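PDB 2I7F: ferredoxin component of dioxygenase, which carries a Rieske-type [2Fe-2S] cluster and probably passes electrons to the terminal oxygenase of a biphenyl 2,3-dioxygenase system. Local coordinates for residues N3-V13 with T93-Q103; V38-H47 with P82-V92. All blocks are in the same frame, centred on the assembly; numbering follows the deposited sequence.

Contact 1 of 2, residues N3-V13 with T93-Q103. With SO4 (sulfate ion), chain C.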
loop_
_atom_site.group_PDB
_atom_site.type_symbol
_atom_site.label_atom_id
_atom_site.label_comp_id
_atom_site.label_asym_id
_atom_site.label_seq_id
_atom_site.Cartn_x
_atom_site.Cartn_y
_atom_site.Cartn_z
ATOM N N ASN A 3 4.416 -14.617 -13.972
ATOM C CA ASN A 3 2.967 -14.313 -13.843
ATOM C C ASN A 3 2.741 -13.656 -12.483
ATOM O O ASN A 3 3.126 -12.501 -12.337
ATOM C CB ASN A 3 2.113 -15.571 -14.067
ATOM C CG ASN A 3 0.622 -15.257 -14.361
ATOM O OD1 ASN A 3 -0.190 -16.185 -14.607
ATOM N ND2 ASN A 3 0.264 -13.957 -14.360
ATOM N N LYS A 4 2.183 -14.358 -11.486
ATOM C CA LYS A 4 1.716 -13.715 -10.255
ATOM C C LYS A 4 2.484 -14.069 -8.985
ATOM O O LYS A 4 3.016 -15.173 -8.842
ATOM C CB LYS A 4 0.228 -13.986 -10.041
ATOM C CG LYS A 4 -0.578 -13.639 -11.291
ATOM C CD LYS A 4 -1.925 -13.102 -11.003
ATOM C CE LYS A 4 -2.659 -12.761 -12.285
ATOM N NZ LYS A 4 -2.025 -11.722 -13.112
ATOM N N LEU A 5 2.540 -13.089 -8.088
ATOM C CA LEU A 5 3.190 -13.205 -6.789
ATOM C C LEU A 5 2.127 -13.098 -5.731
ATOM O O LEU A 5 1.396 -12.133 -5.739
ATOM C CB LEU A 5 4.175 -12.047 -6.563
ATOM C CG LEU A 5 5.413 -11.965 -7.441
ATOM C CD1 LEU A 5 6.278 -10.729 -7.113
ATOM C CD2 LEU A 5 6.156 -13.270 -7.263
ATOM N N ARG A 6 2.028 -14.082 -4.835
ATOM C CA ARG A 6 1.149 -13.967 -3.666
ATOM C C ARG A 6 1.752 -13.056 -2.580
ATOM O O ARG A 6 2.903 -13.238 -2.192
ATOM C CB ARG A 6 0.861 -15.345 -3.083
ATOM C CG ARG A 6 0.019 -16.164 -4.000
ATOM C CD ARG A 6 -0.247 -17.555 -3.502
ATOM N NE ARG A 6 0.996 -18.269 -3.416
ATOM C CZ ARG A 6 1.116 -19.548 -3.097
ATOM N NH1 ARG A 6 0.046 -20.281 -2.816
ATOM N NH2 ARG A 6 2.323 -20.091 -3.095
ATOM N N LEU A 7 0.970 -12.100 -2.080
ATOM C CA LEU A 7 1.430 -11.180 -1.027
ATOM C C LEU A 7 0.962 -11.586 0.368
ATOM O O LEU A 7 1.767 -11.666 1.293
ATOM C CB LEU A 7 1.055 -9.708 -1.339
ATOM C CG LEU A 7 1.505 -9.235 -2.717
ATOM C CD1 LEU A 7 1.106 -7.748 -2.979
ATOM C CD2 LEU A 7 3.016 -9.455 -2.903
ATOM N N CYS A 8 -0.323 -11.913 0.494
ATOM C CA CYS A 8 -0.941 -12.178 1.780
ATOM C C CYS A 8 -2.356 -12.590 1.507
ATOM O O CYS A 8 -2.870 -12.358 0.416
ATOM C CB CYS A 8 -0.896 -10.934 2.706
ATOM S SG CYS A 8 -1.880 -9.465 2.236
ATOM N N GLN A 9 -3.001 -13.211 2.489
ATOM C CA GLN A 9 -4.386 -13.604 2.332
ATOM C C GLN A 9 -5.274 -12.360 2.403
ATOM O O GLN A 9 -5.018 -11.452 3.178
ATOM C CB GLN A 9 -4.775 -14.586 3.417
ATOM C CG GLN A 9 -4.158 -15.937 3.217
ATOM C CD GLN A 9 -4.286 -16.747 4.465
ATOM O OE1 GLN A 9 -5.213 -17.549 4.593
ATOM N NE2 GLN A 9 -3.421 -16.496 5.429
ATOM N N VAL A 10 -6.294 -12.326 1.561
ATOM C CA VAL A 10 -7.292 -11.247 1.568
ATOM C C VAL A 10 -7.890 -11.065 2.988
ATOM O O VAL A 10 -8.092 -9.946 3.473
ATOM C CB VAL A 10 -8.465 -11.554 0.566
ATOM C CG1 VAL A 10 -9.554 -10.456 0.619
ATOM C CG2 VAL A 10 -7.995 -11.657 -0.871
ATOM N N ALA A 11 -8.215 -12.189 3.625
ATOM C CA ALA A 11 -8.746 -12.181 5.021
ATOM C C ALA A 11 -7.884 -11.411 6.045
ATOM O O ALA A 11 -8.398 -10.991 7.069
ATOM C CB ALA A 11 -8.922 -13.587 5.506
ATOM N N SER A 12 -6.574 -11.313 5.802
ATOM C CA SER A 12 -5.632 -10.619 6.695
ATOM C C SER A 12 -5.700 -9.102 6.630
ATOM O O SER A 12 -5.109 -8.401 7.493
ATOM C CB SER A 12 -4.196 -10.972 6.321
ATOM O OG SER A 12 -3.916 -12.285 6.698
ATOM N N VAL A 13 -6.341 -8.566 5.594
ATOM C CA VAL A 13 -6.328 -7.129 5.358
ATOM C C VAL A 13 -7.664 -6.503 5.736
ATOM O O VAL A 13 -8.607 -6.550 4.960
ATOM C CB VAL A 13 -5.994 -6.782 3.893
ATOM C CG1 VAL A 13 -5.621 -5.282 3.789
ATOM C CG2 VAL A 13 -4.890 -7.712 3.353
ATOM N N THR A 93 -4.785 -8.709 -8.416
ATOM C CA THR A 93 -5.677 -9.823 -8.679
ATOM C C THR A 93 -5.838 -10.611 -7.357
ATOM O O THR A 93 -4.906 -10.703 -6.607
ATOM C CB THR A 93 -5.084 -10.700 -9.786
ATOM O OG1 THR A 93 -4.751 -9.864 -10.915
ATOM C CG2 THR A 93 -6.066 -11.799 -10.264
ATOM N N ILE A 94 -7.008 -11.191 -7.107
ATOM C CA ILE A 94 -7.217 -12.180 -6.023
ATOM C C ILE A 94 -7.256 -13.564 -6.637
ATOM O O ILE A 94 -8.052 -13.842 -7.563
ATOM C CB ILE A 94 -8.547 -11.936 -5.250
ATOM C CG1 ILE A 94 -8.417 -10.617 -4.457
ATOM C CG2 ILE A 94 -8.878 -13.104 -4.325
ATOM C CD1 ILE A 94 -9.761 -10.103 -3.916
ATOM N N GLU A 95 -6.349 -14.403 -6.150
ATOM C CA GLU A 95 -6.174 -15.746 -6.639
ATOM C C GLU A 95 -6.340 -16.644 -5.454
ATOM O O GLU A 95 -5.485 -16.658 -4.605
ATOM C CB GLU A 95 -4.781 -15.937 -7.241
ATOM C CG GLU A 95 -4.469 -15.051 -8.460
ATOM C CD GLU A 95 -5.214 -15.447 -9.702
ATOM O OE1 GLU A 95 -5.989 -16.433 -9.684
ATOM O OE2 GLU A 95 -5.018 -14.776 -10.739
ATOM N N ASP A 96 -7.466 -17.339 -5.383
ATOM C CA ASP A 96 -7.707 -18.361 -4.402
ATOM C C ASP A 96 -7.536 -17.844 -2.990
ATOM O O ASP A 96 -6.855 -18.468 -2.167
ATOM C CB ASP A 96 -6.784 -19.576 -4.624
ATOM C CG ASP A 96 -7.307 -20.824 -3.960
ATOM O OD1 ASP A 96 -8.524 -21.075 -4.037
ATOM O OD2 ASP A 96 -6.491 -21.585 -3.393
ATOM N N GLY A 97 -8.162 -16.711 -2.720
ATOM C CA GLY A 97 -8.052 -16.058 -1.412
ATOM C C GLY A 97 -6.800 -15.288 -1.131
ATOM O O GLY A 97 -6.675 -14.748 -0.041
ATOM N N TRP A 98 -5.848 -15.263 -2.061
ATOM C CA TRP A 98 -4.628 -14.445 -1.921
ATOM C C TRP A 98 -4.648 -13.115 -2.679
ATOM O O TRP A 98 -5.060 -13.044 -3.828
ATOM C CB TRP A 98 -3.370 -15.251 -2.342
ATOM C CG TRP A 98 -3.066 -16.325 -1.389
ATOM C CD1 TRP A 98 -3.661 -17.558 -1.340
ATOM C CD2 TRP A 98 -2.124 -16.288 -0.295
ATOM N NE1 TRP A 98 -3.151 -18.278 -0.287
ATOM C CE2 TRP A 98 -2.211 -17.530 0.370
ATOM C CE3 TRP A 98 -1.191 -15.348 0.155
ATOM C CZ2 TRP A 98 -1.397 -17.855 1.471
ATOM C CZ3 TRP A 98 -0.412 -15.661 1.252
ATOM C CH2 TRP A 98 -0.529 -16.891 1.908
ATOM N N VAL A 99 -4.156 -12.075 -2.026
ATOM C CA VAL A 99 -3.799 -10.816 -2.675
ATOM C C VAL A 99 -2.545 -11.024 -3.517
ATOM O O VAL A 99 -1.484 -11.366 -2.981
ATOM C CB VAL A 99 -3.531 -9.656 -1.678
ATOM C CG1 VAL A 99 -3.197 -8.414 -2.442
ATOM C CG2 VAL A 99 -4.768 -9.388 -0.813
ATOM N N CYS A 100 -2.680 -10.855 -4.843
ATOM C CA CYS A 100 -1.556 -10.982 -5.746
ATOM C C CYS A 100 -1.332 -9.751 -6.593
ATOM O O CYS A 100 -2.255 -8.989 -6.875
ATOM C CB CYS A 100 -1.720 -12.187 -6.696
ATOM S SG CYS A 100 -2.020 -13.772 -5.977
ATOM N N ILE A 101 -0.078 -9.617 -7.030
ATOM C CA ILE A 101 0.359 -8.654 -8.037
ATOM C C ILE A 101 1.187 -9.419 -9.090
ATOM O O ILE A 101 1.586 -10.548 -8.873
ATOM C CB ILE A 101 1.150 -7.452 -7.444
ATOM C CG1 ILE A 101 2.463 -7.889 -6.753
ATOM C CG2 ILE A 101 0.222 -6.622 -6.522
ATOM C CD1 ILE A 101 3.518 -6.757 -6.584
ATOM N N ASP A 102 1.407 -8.799 -10.228
ATOM C CA ASP A 102 2.163 -9.420 -11.291
ATOM C C ASP A 102 3.613 -9.351 -10.904
ATOM O O ASP A 102 4.033 -8.392 -10.272
ATOM C CB ASP A 102 1.946 -8.689 -12.628
ATOM C CG ASP A 102 0.497 -8.805 -13.159
ATOM O OD1 ASP A 102 -0.277 -9.685 -12.727
ATOM O OD2 ASP A 102 0.125 -7.990 -14.046
ATOM N N GLN A 103 4.378 -10.373 -11.258
ATOM C CA GLN A 103 5.844 -10.287 -11.199
ATOM C C GLN A 103 6.258 -9.194 -12.219
ATOM O O GLN A 103 5.869 -9.266 -13.382
ATOM C CB GLN A 103 6.445 -11.643 -11.565
ATOM C CG GLN A 103 7.372 -12.279 -10.512
ATOM C CD GLN A 103 7.508 -13.804 -10.703
ATOM O OE1 GLN A 103 6.512 -14.551 -10.795
ATOM N NE2 GLN A 103 8.735 -14.259 -10.783
HETATM S S SO4 C . -0.793 -14.041 5.394
HETATM O O1 SO4 C . 0.295 -13.966 4.409
HETATM O O2 SO4 C . -2.008 -13.348 4.978
HETATM O O3 SO4 C . -1.112 -15.458 5.639
HETATM O O4 SO4 C . -0.330 -13.414 6.645
#
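The indole of Trp98 is held between two side chains of the edge strand 4-9, Arg6 over one face and Gln9 over the other, where that strand pairs antiparallel with 98-102 in the main sheet of the Rieske fold. CD of Arg6 sits 3.9 Å from the centroid of the five-membered ring, and CG of Gln9 lies 3.8 Å from the centroid of the six-membered ring; both are CH-pi contacts. These long, flexible residues suit an exposed edge because their methylenes cover the ring; the end of Gln9 turns to a sulfate, while the Arg6 guanidinium stays above the ring, at most weakly attracted. A serine in place of Trp98 would probably leave the Arg6 and Gln9 methylenes without the surface they pack on and both chains freer to turn.

On the other side of the sheet, branched aliphatic residues fill the interior: CD1 of Leu7 meets CG2 of Ile101 at 3.8 Å, and Val99 reaches Val31, Val38 and Val40 of strands 29-34 and 37-42. Backbone bonds fix this register. Leu7 N donates to Val99 O, but the return bond, Val99 N to Cys8 O, comes from one residue further along strand 4-9: a classic beta bulge, with Leu7 and Cys8 opposite Val99. A type I' turn from Glu95 to Trp98 joins 98-102 to its other neighbour; Gly97, with positive phi, lies in it and its O accepts from Val10 N.

The sulfate, probably from the crystallisation liquor, is gripped at its O2 by Gln9 N at 2.7 Å and by Ser12 OG. At the far end Lys4 bends at chi2 (-146°) and chi4 (-62°), its methylenes passing Glu95, and its NZ closes a salt bridge 2.7 Å from OD1 of Asp102, nearly along the C-O axis of that oxygen.

Contact 2 of 2, residues V38-H47 with P82-V92; sequences VFVTDNLCTH and PCQIPIKTYPV. With FES (Fe2/s2 (inorganic) cluster), chain D.
Pro82 covers one face of the His47 imidazole, its CB 3.8 Å from the ring centroid in a CH-pi contact, while ND1 of the same ring binds an iron of the cluster at 2.2 Å. A proline suits this place, since it gives the ligand a compact, rigid apolar neighbour whose CB and CG lie on the ring. The phenol of Tyr90 is met at its edge instead: the backbone N of Asp42 lies in the ring plane, and OH donates to OD1 of Asp42 at 2.7 Å, on the syn side of a carboxylate turned 49° from the ring. The other oxygen, OD2, takes a hydrogen from a water that also accepts from Lys88 N.

Further along, Thr46 places OG1 between its backbone N and carbonyl carbon (chi1 63°), from where it donates to Ile85 O at 2.7 Å; a second water links this hydroxyl to Gln84 N. Ile87 inserts CD1 between these polar links, 3.3 Å from Leu44 O, and Val40 packs CG2 on CG2 of Val92 at 3.5 Å.

Cys45 SG binds the second iron at 2.3 Å and accepts from His47 N, while Cys83 SG lies 3.7 Å from the bridging sulfide S1. With Cys64 and His67 completing the ligands, two cysteines on one iron and two histidines on the other, this is the hallmark of a Rieske [2Fe-2S] centre.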
loop_
_atom_site.group_PDB
_atom_site.type_symbol
_atom_site.label_atom_id
_atom_site.label_comp_id
_atom_site.label_asym_id
_atom_site.label_seq_id
_atom_site.Cartn_x
_atom_site.Cartn_y
_atom_site.Cartn_z
ATOM N N VAL A 38 -9.229 -4.116 -2.253
ATOM C CA VAL A 38 -7.797 -4.194 -1.963
ATOM C C VAL A 38 -6.919 -3.402 -2.977
ATOM O O VAL A 38 -7.170 -3.386 -4.162
ATOM C CB VAL A 38 -7.367 -5.712 -1.890
ATOM C CG1 VAL A 38 -5.880 -5.890 -1.733
ATOM C CG2 VAL A 38 -8.108 -6.436 -0.764
ATOM N N PHE A 39 -5.914 -2.705 -2.448
ATOM C CA PHE A 39 -4.961 -1.913 -3.201
ATOM C C PHE A 39 -3.595 -2.255 -2.650
ATOM O O PHE A 39 -3.477 -2.678 -1.488
ATOM C CB PHE A 39 -5.294 -0.401 -3.073
ATOM C CG PHE A 39 -6.679 -0.057 -3.576
ATOM C CD1 PHE A 39 -7.800 -0.173 -2.743
ATOM C CD2 PHE A 39 -6.886 0.255 -4.930
ATOM C CE1 PHE A 39 -9.058 0.082 -3.223
ATOM C CE2 PHE A 39 -8.145 0.504 -5.417
ATOM C CZ PHE A 39 -9.247 0.425 -4.565
ATOM N N VAL A 40 -2.577 -2.120 -3.500
ATOM C CA VAL A 40 -1.186 -2.418 -3.164
ATOM C C VAL A 40 -0.306 -1.249 -3.673
ATOM O O VAL A 40 -0.415 -0.840 -4.849
ATOM C CB VAL A 40 -0.704 -3.796 -3.749
ATOM C CG1 VAL A 40 0.821 -4.068 -3.467
ATOM C CG2 VAL A 40 -1.573 -4.947 -3.177
ATOM N N THR A 41 0.506 -0.718 -2.758
ATOM C CA THR A 41 1.498 0.321 -3.036
ATOM C C THR A 41 2.868 -0.104 -2.501
ATOM O O THR A 41 2.948 -0.974 -1.659
ATOM C CB THR A 41 1.116 1.722 -2.419
ATOM O OG1 THR A 41 1.406 1.778 -1.003
ATOM C CG2 THR A 41 -0.341 2.086 -2.673
ATOM N N ASP A 42 3.948 0.500 -2.988
ATOM C CA ASP A 42 5.186 0.507 -2.214
ATOM C C ASP A 42 4.945 0.987 -0.765
ATOM O O ASP A 42 4.079 1.800 -0.498
ATOM C CB ASP A 42 6.253 1.367 -2.877
ATOM C CG ASP A 42 6.916 0.674 -4.057
ATOM O OD1 ASP A 42 6.626 -0.517 -4.298
ATOM O OD2 ASP A 42 7.721 1.328 -4.751
ATOM N N ASN A 43 5.676 0.425 0.178
ATOM C CA ASN A 43 5.532 0.809 1.591
ATOM C C ASN A 43 6.447 1.995 1.997
ATOM O O ASN A 43 6.075 2.803 2.863
ATOM C CB ASN A 43 5.828 -0.419 2.457
ATOM C CG ASN A 43 5.182 -0.391 3.784
ATOM O OD1 ASN A 43 5.429 -1.284 4.634
ATOM N ND2 ASN A 43 4.343 0.605 4.015
ATOM N N LEU A 44 7.640 2.089 1.403
ATOM C CA LEU A 44 8.553 3.169 1.732
ATOM C C LEU A 44 7.973 4.507 1.209
ATOM O O LEU A 44 7.801 4.695 0.005
ATOM C CB LEU A 44 9.986 2.933 1.146
ATOM C CG LEU A 44 11.118 3.817 1.716
ATOM C CD1 LEU A 44 11.435 3.441 3.193
ATOM C CD2 LEU A 44 12.383 3.772 0.856
ATOM N N CYS A 45 7.670 5.418 2.138
ATOM C CA CYS A 45 7.352 6.802 1.804
ATOM C C CYS A 45 8.390 7.345 0.814
ATOM O O CYS A 45 9.559 6.968 0.885
ATOM C CB CYS A 45 7.347 7.686 3.041
ATOM S SG CYS A 45 6.679 9.304 2.621
ATOM N N THR A 46 7.930 8.153 -0.141
ATOM C CA THR A 46 8.813 8.707 -1.181
ATOM C C THR A 46 9.535 9.929 -0.643
ATOM O O THR A 46 10.479 10.419 -1.265
ATOM C CB THR A 46 8.071 9.096 -2.524
ATOM O OG1 THR A 46 7.115 10.136 -2.262
ATOM C CG2 THR A 46 7.387 7.898 -3.219
ATOM N N HIS A 47 9.109 10.417 0.520
ATOM C CA HIS A 47 9.720 11.579 1.115
ATOM C C HIS A 47 10.830 11.253 2.116
ATOM O O HIS A 47 11.770 12.038 2.303
ATOM C CB HIS A 47 8.656 12.465 1.739
ATOM C CG HIS A 47 9.225 13.683 2.363
ATOM N ND1 HIS A 47 9.403 13.801 3.724
ATOM C CD2 HIS A 47 9.771 14.791 1.812
ATOM C CE1 HIS A 47 9.986 14.956 3.985
ATOM N NE2 HIS A 47 10.235 15.567 2.839
ATOM N N PRO A 82 4.658 17.036 3.010
ATOM C CA PRO A 82 5.730 17.147 2.026
ATOM C C PRO A 82 5.832 16.087 0.948
ATOM O O PRO A 82 6.792 16.113 0.175
ATOM C CB PRO A 82 6.988 17.135 2.906
ATOM C CG PRO A 82 6.617 16.369 4.098
ATOM C CD PRO A 82 5.144 16.453 4.276
ATOM N N CYS A 83 4.878 15.162 0.885
ATOM C CA CYS A 83 4.850 14.190 -0.207
ATOM C C CYS A 83 4.576 14.871 -1.530
ATOM O O CYS A 83 3.611 15.630 -1.657
ATOM C CB CYS A 83 3.795 13.122 0.042
ATOM S SG CYS A 83 4.217 12.152 1.448
ATOM N N GLN A 84 5.465 14.616 -2.497
ATOM C CA GLN A 84 5.363 15.176 -3.847
ATOM C C GLN A 84 5.539 14.151 -4.961
ATOM O O GLN A 84 4.992 14.337 -6.053
ATOM C CB GLN A 84 6.404 16.273 -4.057
ATOM C CG GLN A 84 6.172 17.524 -3.224
ATOM C CD GLN A 84 7.302 18.531 -3.372
ATOM O OE1 GLN A 84 8.486 18.166 -3.371
ATOM N NE2 GLN A 84 6.952 19.796 -3.512
ATOM N N ILE A 85 6.354 13.125 -4.715
ATOM C CA ILE A 85 6.635 12.065 -5.699
ATOM C C ILE A 85 5.572 10.978 -5.502
ATOM O O ILE A 85 5.459 10.437 -4.401
ATOM C CB ILE A 85 8.043 11.438 -5.478
ATOM C CG1 ILE A 85 9.169 12.472 -5.663
ATOM C CG2 ILE A 85 8.262 10.246 -6.405
ATOM C CD1 ILE A 85 10.525 12.015 -5.058
ATOM N N PRO A 86 4.788 10.662 -6.533
ATOM C CA PRO A 86 3.746 9.637 -6.327
ATOM C C PRO A 86 4.314 8.291 -5.849
ATOM O O PRO A 86 5.404 7.893 -6.265
ATOM C CB PRO A 86 3.116 9.511 -7.715
ATOM C CG PRO A 86 3.322 10.816 -8.296
ATOM C CD PRO A 86 4.709 11.189 -7.899
ATOM N N ILE A 87 3.561 7.610 -4.989
ATOM C CA ILE A 87 3.876 6.264 -4.516
ATOM C C ILE A 87 3.593 5.324 -5.702
ATOM O O ILE A 87 2.708 5.588 -6.524
ATOM C CB ILE A 87 3.096 5.935 -3.147
ATOM C CG1 ILE A 87 3.693 4.778 -2.364
ATOM C CG2 ILE A 87 1.651 5.650 -3.380
ATOM C CD1 ILE A 87 5.095 4.967 -1.845
ATOM N N LYS A 88 4.426 4.310 -5.864
ATOM C CA LYS A 88 4.167 3.270 -6.849
ATOM C C LYS A 88 2.985 2.433 -6.389
ATOM O O LYS A 88 2.947 2.020 -5.245
ATOM C CB LYS A 88 5.383 2.374 -7.011
ATOM C CG LYS A 88 5.205 1.139 -7.902
ATOM C CD LYS A 88 5.372 1.483 -9.322
ATOM C CE LYS A 88 5.472 0.240 -10.178
ATOM N NZ LYS A 88 5.252 0.672 -11.574
ATOM N N THR A 89 2.050 2.212 -7.315
ATOM C CA THR A 89 0.915 1.310 -7.153
ATOM C C THR A 89 1.085 0.074 -8.049
ATOM O O THR A 89 1.892 0.058 -8.977
ATOM C CB THR A 89 -0.460 2.029 -7.464
ATOM O OG1 THR A 89 -0.583 2.291 -8.879
ATOM C CG2 THR A 89 -0.623 3.331 -6.680
ATOM N N TYR A 90 0.347 -0.979 -7.724
ATOM C CA TYR A 90 0.381 -2.238 -8.445
ATOM C C TYR A 90 -1.051 -2.692 -8.702
ATOM O O TYR A 90 -1.892 -2.580 -7.810
ATOM C CB TYR A 90 1.151 -3.332 -7.629
ATOM C CG TYR A 90 2.606 -2.962 -7.325
ATOM C CD1 TYR A 90 2.932 -2.205 -6.215
ATOM C CD2 TYR A 90 3.624 -3.353 -8.152
ATOM C CE1 TYR A 90 4.221 -1.865 -5.927
ATOM C CE2 TYR A 90 4.935 -2.991 -7.878
ATOM C CZ TYR A 90 5.226 -2.249 -6.767
ATOM O OH TYR A 90 6.548 -1.954 -6.528
ATOM N N PRO A 91 -1.343 -3.164 -9.911
ATOM C CA PRO A 91 -2.595 -3.817 -10.237
ATOM C C PRO A 91 -2.691 -5.141 -9.496
ATOM O O PRO A 91 -1.732 -5.939 -9.534
ATOM C CB PRO A 91 -2.513 -4.019 -11.774
ATOM C CG PRO A 91 -1.448 -3.138 -12.224
ATOM C CD PRO A 91 -0.460 -3.121 -11.099
ATOM N N VAL A 92 -3.846 -5.348 -8.853
ATOM C CA VAL A 92 -4.120 -6.428 -7.923
ATOM C C VAL A 92 -5.111 -7.436 -8.581
ATOM O O VAL A 92 -6.080 -7.065 -9.266
ATOM C CB VAL A 92 -4.621 -5.877 -6.538
ATOM C CG1 VAL A 92 -4.780 -6.967 -5.510
ATOM C CG2 VAL A 92 -3.658 -4.801 -6.009
HETATM FE FE1 FES D . 8.221 12.610 5.188
HETATM FE FE2 FES D . 6.772 10.310 4.704
HETATM S S1 FES D . 6.144 12.433 4.546
HETATM S S2 FES D . 8.913 10.513 5.359
HETATM O O HOH W 1 7.270 4.089 -4.614
HETATM O O HOH W 2 7.607 12.777 -1.975
#

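Overall arrangement
Contacts 1 and 2 share the strand 89-95 and lie in one antiparallel sheet, in which 98-102 is its neighbour on one side and 37-42 on the other; the centres of the two contacts are about 17 Å apart. Contact 1 closes the edge of the sheet by bringing the chain's two ends together, away from the cluster, whereas contact 2 leads from the sheet to the loop that supplies Cys45 and His47 and to Pro82 and Cys83 beside the cluster. They meet where CD1 of Leu7 is 3.7 Å from CG1 of Val40, and CG2 of Ile101 is 3.6 Å from CB of Tyr90. This packing joins the two contacts in one apolar interior.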